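Local structure of Exo-beta-1,4-mannosidase (Rhizomucor miehei, 4LYP) at residues F159-Y162 and V163-I166; A188-F191 and Y192-E196. The protein hydrolyses beta-1,4-linked mannosides as a fungal glycoside hydrolase family 5 exo-mannosidase with a TIM-barrel fold, and also shows transglycosylation activity. One frame throughout, in Å; residues are numbered along the deposited sequence.

Interaction 1 of 2, residues F159-Y162 and V163-I166; sequences FGQY and VAWI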
loop_
_atom_site.group_PDB
_atom_site.type_symbol
_atom_site.label_atom_id
_atom_site.label_comp_id
_atom_site.label_asym_id
_atom_site.label_seq_id
_atom_site.Cartn_x
_atom_site.Cartn_y
_atom_site.Cartn_z
ATOM N N PHE A 159 -6.483 10.638 7.708
ATOM C CA PHE A 159 -7.521 10.786 8.740
ATOM C C PHE A 159 -7.284 12.040 9.556
ATOM O O PHE A 159 -8.254 12.698 9.962
ATOM C CB PHE A 159 -7.549 9.583 9.644
ATOM C CG PHE A 159 -8.143 8.337 9.033
ATOM C CD1 PHE A 159 -8.523 8.260 7.726
ATOM C CD2 PHE A 159 -8.256 7.196 9.796
ATOM C CE1 PHE A 159 -9.082 7.120 7.175
ATOM C CE2 PHE A 159 -8.825 6.039 9.292
ATOM C CZ PHE A 159 -9.219 5.967 7.967
ATOM N N GLY A 160 -6.028 12.462 9.801
ATOM C CA GLY A 160 -5.778 13.699 10.518
ATOM C C GLY A 160 -6.268 14.905 9.768
ATOM O O GLY A 160 -6.732 15.864 10.387
ATOM N N GLN A 161 -6.209 14.879 8.443
ATOM C CA GLN A 161 -6.754 15.966 7.646
ATOM C C GLN A 161 -8.282 15.984 7.756
ATOM O O GLN A 161 -8.861 17.057 7.858
ATOM C CB GLN A 161 -6.275 15.888 6.196
ATOM C CG GLN A 161 -6.845 17.013 5.360
ATOM C CD GLN A 161 -6.429 18.371 5.893
ATOM O OE1 GLN A 161 -5.237 18.642 6.053
ATOM N NE2 GLN A 161 -7.394 19.271 6.174
ATOM N N TYR A 162 -8.932 14.819 7.673
ATOM C CA TYR A 162 -10.400 14.832 7.869
ATOM C C TYR A 162 -10.743 15.423 9.227
ATOM O O TYR A 162 -11.711 16.215 9.348
ATOM C CB TYR A 162 -11.011 13.449 7.709
ATOM C CG TYR A 162 -11.138 12.925 6.308
ATOM C CD1 TYR A 162 -10.117 12.223 5.680
ATOM C CD2 TYR A 162 -12.286 13.139 5.555
ATOM C CE1 TYR A 162 -10.248 11.703 4.419
ATOM C CE2 TYR A 162 -12.441 12.606 4.295
ATOM C CZ TYR A 162 -11.437 11.852 3.724
ATOM O OH TYR A 162 -11.676 11.273 2.530
ATOM N N VAL A 163 -10.010 15.052 10.288
ATOM C CA VAL A 163 -10.232 15.621 11.600
ATOM C C VAL A 163 -10.050 17.121 11.571
ATOM O O VAL A 163 -10.868 17.870 12.132
ATOM C CB VAL A 163 -9.354 14.927 12.668
ATOM C CG1 VAL A 163 -9.422 15.681 14.007
ATOM C CG2 VAL A 163 -9.757 13.456 12.834
ATOM N N ALA A 164 -8.988 17.620 10.914
ATOM C CA ALA A 164 -8.790 19.066 10.801
ATOM C C ALA A 164 -9.959 19.719 10.092
ATOM O O ALA A 164 -10.375 20.856 10.459
ATOM C CB ALA A 164 -7.491 19.323 10.036
ATOM N N TRP A 165 -10.448 19.131 9.010
ATOM C CA TRP A 165 -11.633 19.688 8.349
ATOM C C TRP A 165 -12.822 19.770 9.263
ATOM O O TRP A 165 -13.508 20.798 9.271
ATOM C CB TRP A 165 -11.948 18.895 7.129
ATOM C CG TRP A 165 -11.088 19.180 5.908
ATOM C CD1 TRP A 165 -10.557 20.368 5.539
ATOM C CD2 TRP A 165 -10.755 18.243 4.854
ATOM N NE1 TRP A 165 -9.879 20.256 4.331
ATOM C CE2 TRP A 165 -9.996 18.965 3.870
ATOM C CE3 TRP A 165 -11.046 16.893 4.620
ATOM C CZ2 TRP A 165 -9.572 18.370 2.693
ATOM C CZ3 TRP A 165 -10.635 16.338 3.422
ATOM C CH2 TRP A 165 -9.885 17.069 2.467
ATOM N N ILE A 166 -13.082 18.752 10.062
ATOM C CA ILE A 166 -14.255 18.780 10.910
ATOM C C ILE A 166 -14.121 19.750 12.056
ATOM O O ILE A 166 -15.074 20.473 12.375
ATOM C CB ILE A 166 -14.551 17.323 11.437
ATOM C CG1 ILE A 166 -14.858 16.362 10.275
ATOM C CG2 ILE A 166 -15.730 17.382 12.463
ATOM C CD1 ILE A 166 -15.940 16.844 9.328
#

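Interaction 2 of 2, residues A188-F191 and Y192-E196; sequences AARF and YNDSE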
loop_
_atom_site.group_PDB
_atom_site.type_symbol
_atom_site.label_atom_id
_atom_site.label_comp_id
_atom_site.label_asym_id
_atom_site.label_seq_id
_atom_site.Cartn_x
_atom_site.Cartn_y
_atom_site.Cartn_z
ATOM N N ALA A 188 -5.363 11.957 15.127
ATOM C CA ALA A 188 -5.949 11.398 13.949
ATOM C C ALA A 188 -6.986 10.307 14.273
ATOM O O ALA A 188 -7.974 10.141 13.522
ATOM C CB ALA A 188 -4.891 10.846 13.045
ATOM N N ALA A 189 -6.799 9.567 15.365
ATOM C CA ALA A 189 -7.730 8.501 15.714
ATOM C C ALA A 189 -9.091 9.031 16.134
ATOM O O ALA A 189 -10.037 8.265 16.218
ATOM C CB ALA A 189 -7.137 7.586 16.780
ATOM N N ARG A 190 -9.203 10.339 16.423
ATOM C CA ARG A 190 -10.516 10.958 16.631
ATOM C C ARG A 190 -11.431 10.697 15.467
ATOM O O ARG A 190 -12.665 10.661 15.635
ATOM C CB ARG A 190 -10.388 12.440 16.890
ATOM C CG ARG A 190 -9.684 12.740 18.222
ATOM C CD ARG A 190 -9.759 14.187 18.615
ATOM N NE ARG A 190 -9.005 14.939 17.681
ATOM C CZ ARG A 190 -8.968 16.302 17.633
ATOM N NH1 ARG A 190 -9.791 17.003 18.407
ATOM N NH2 ARG A 190 -8.198 16.976 16.763
ATOM N N PHE A 191 -10.881 10.473 14.280
ATOM C CA PHE A 191 -11.640 10.098 13.086
ATOM C C PHE A 191 -12.631 8.977 13.332
ATOM O O PHE A 191 -13.756 9.017 12.786
ATOM C CB PHE A 191 -10.637 9.705 12.003
ATOM C CG PHE A 191 -11.256 9.383 10.643
ATOM C CD1 PHE A 191 -11.754 8.100 10.374
ATOM C CD2 PHE A 191 -11.291 10.348 9.658
ATOM C CE1 PHE A 191 -12.348 7.798 9.105
ATOM C CE2 PHE A 191 -11.845 10.040 8.416
ATOM C CZ PHE A 191 -12.334 8.780 8.136
ATOM N N TYR A 192 -12.254 7.951 14.122
ATOM C CA TYR A 192 -13.165 6.853 14.423
ATOM C C TYR A 192 -13.478 6.717 15.922
ATOM O O TYR A 192 -14.403 6.036 16.260
ATOM C CB TYR A 192 -12.671 5.544 13.822
ATOM C CG TYR A 192 -11.168 5.257 14.008
ATOM C CD1 TYR A 192 -10.621 4.987 15.203
ATOM C CD2 TYR A 192 -10.308 5.328 12.888
ATOM C CE1 TYR A 192 -9.254 4.720 15.363
ATOM C CE2 TYR A 192 -8.953 5.082 13.022
ATOM C CZ TYR A 192 -8.419 4.789 14.249
ATOM O OH TYR A 192 -7.063 4.561 14.344
ATOM N N ASN A 193 -12.740 7.379 16.811
ATOM C CA ASN A 193 -12.951 7.184 18.269
ATOM C C ASN A 193 -13.742 8.317 18.938
ATOM O O ASN A 193 -14.232 8.158 20.062
ATOM C CB ASN A 193 -11.586 7.082 18.996
ATOM C CG ASN A 193 -10.943 5.728 18.807
ATOM O OD1 ASN A 193 -11.622 4.760 18.454
ATOM N ND2 ASN A 193 -9.627 5.693 19.034
ATOM N N ASP A 194 -13.873 9.481 18.315
ATOM C CA ASP A 194 -14.499 10.622 18.991
ATOM C C ASP A 194 -15.980 10.646 18.596
ATOM O O ASP A 194 -16.322 10.679 17.405
ATOM C CB ASP A 194 -13.804 11.901 18.617
ATOM C CG ASP A 194 -14.444 13.082 19.294
ATOM O OD1 ASP A 194 -13.814 13.588 20.283
ATOM O OD2 ASP A 194 -15.499 13.568 18.939
ATOM N N SER A 195 -16.868 10.633 19.572
ATOM C CA SER A 195 -18.316 10.469 19.304
ATOM C C SER A 195 -18.911 11.621 18.460
ATOM O O SER A 195 -19.939 11.410 17.837
ATOM C CB SER A 195 -19.089 10.446 20.708
ATOM O OG SER A 195 -18.792 11.694 21.470
ATOM N N GLU A 196 -18.306 12.823 18.582
ATOM C CA GLU A 196 -18.768 13.934 17.826
ATOM C C GLU A 196 -18.160 14.035 16.416
ATOM O O GLU A 196 -18.801 14.282 15.401
ATOM C CB GLU A 196 -18.647 15.279 18.584
ATOM C CG GLU A 196 -19.260 16.460 17.760
ATOM C CD GLU A 196 -18.978 17.825 18.140
ATOM O OE1 GLU A 196 -19.117 18.667 17.219
ATOM O OE2 GLU A 196 -18.593 18.010 19.286
#

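Interaction 1 of 2, residues F159-Y162 and V163-I166
Gln161 O accepts the backbone N-H of Trp165, with N and O 2.9 Å apart and an N-H...O angle of 166°. It is one of four successive i to i+4 bonds in helix 158-167, which lies between barrel strands 144-148 and 230-234 and packs against helices 181-193 and 197-213. Val163 N, Ala164 N and Ile166 N bond in the same way to the carbonyls of Phe159, Gly160 and Tyr162. This one turn also brings the side chains of Gln161 and Trp165 together. Gln161 CG lies anti to the backbone N, which sets it over the six-membered ring of the indole, 3.9 Å from the centroid and almost on the ring normal, a CH-pi contact. The bend at chi2 then carries the amide across to the pyrrole part, its plane 61° from that of the indole. Gln161 NE2 sits there, 3.2 Å from Trp165 NE1. Both nitrogens are donors, and no hydrogen bond joins them. The amide is held from outside instead: OE1 accepts from Arg111 NH1, and NE2 donates to Gln170 OE1. Trp165 meets Tyr162 as well, in an edge-to-face pair. The benzo edge of the indole points at the tyrosine face, with ring planes at 85° and centroids 5.5 Å apart. The closest ring atoms are Tyr162 CD2 and Trp165 CE3, at 4.1 Å. On another side of the helix, Val163 CG2 packs 3.3 Å from Phe159 O. Between the side chains the contact is aromatic and CH-pi, with an amide lying over the indole. Both polar ends of the buried Gln161 amide are satisfied. The two outside bonds probably fix its rotation.

Interaction 2 of 2, residues A188-F191 and Y192-E196
The C-terminal turn of helix 181-193 forms this contact, where the chain leaves the helix and turns into helix 197-213. Ala189 O is the shared acceptor. Ala189 O takes Asn193 N at 2.9 Å, in the carbonyl plane, as an i to i+4 bond. Ala189 O also takes Tyr192 N at 3.1 Å, from 53° above that plane, as an i to i+3 bond. Sharing of this oxygen by i+3 and i+4 donors is consistent with a tightening of the last turn. Asp194 N still reaches Arg190 O at 3.2 Å, yet Asp194 is the first residue to leave helical backbone angles. The Tyr192 side chain folds back over the turn. Its CG stands between the backbone N and the carbonyl carbon (chi1 45°), which brings one ring face over Ala189 O, toward the rim. The methyl of Ala189 packs on the same ring, with CB 3.8 Å from Tyr192 CE1. Phe191 crosses Tyr192 at about a right angle, and its CD1 lies 4.0 Å from Tyr192 CD2. Beyond the helix, Asp194 CB rests 3.9 Å from Arg190 CB. The Asp194 carboxylate faces the next helix: Asp194 OD2 accepts Glu196 N at 2.9 Å, on its anti side and 33° out of the carboxylate plane. The same oxygen accepts Ile197 N, so this aspartate caps the start of helix 197-213. The Tyr192 hydroxyl bonds to Gln240 O in the loop after strand 230-234, while Phe191 is wedged between helices: its ring stacks on Phe159 of helix 158-167 and meets Phe205 of helix 197-213 edge-to-face.

How the interactions relate
Interaction 1 comes first along the chain, within helix 158-167. Interaction 2 follows at the end of helix 181-193 and runs into the turn before helix 197-213. Each is local and closes no long loop, and the two lie in series, neither nested nor crossed. Their centres are 10 Å apart, and their side chains meet directly. Val163 CG2 approaches Phe191 N at 3.5 Å, and Val163 CG1 packs against Arg190 NH2. Tyr162 CB lies 3.6 Å from Phe191 CE2. Helix 197-213 touches both, through Tyr162 and Ile166 in 159-166 and through Arg190 and Phe191 in 188-196. Together they join three consecutive helices between strands 144-148 and 230-234 of the barrel.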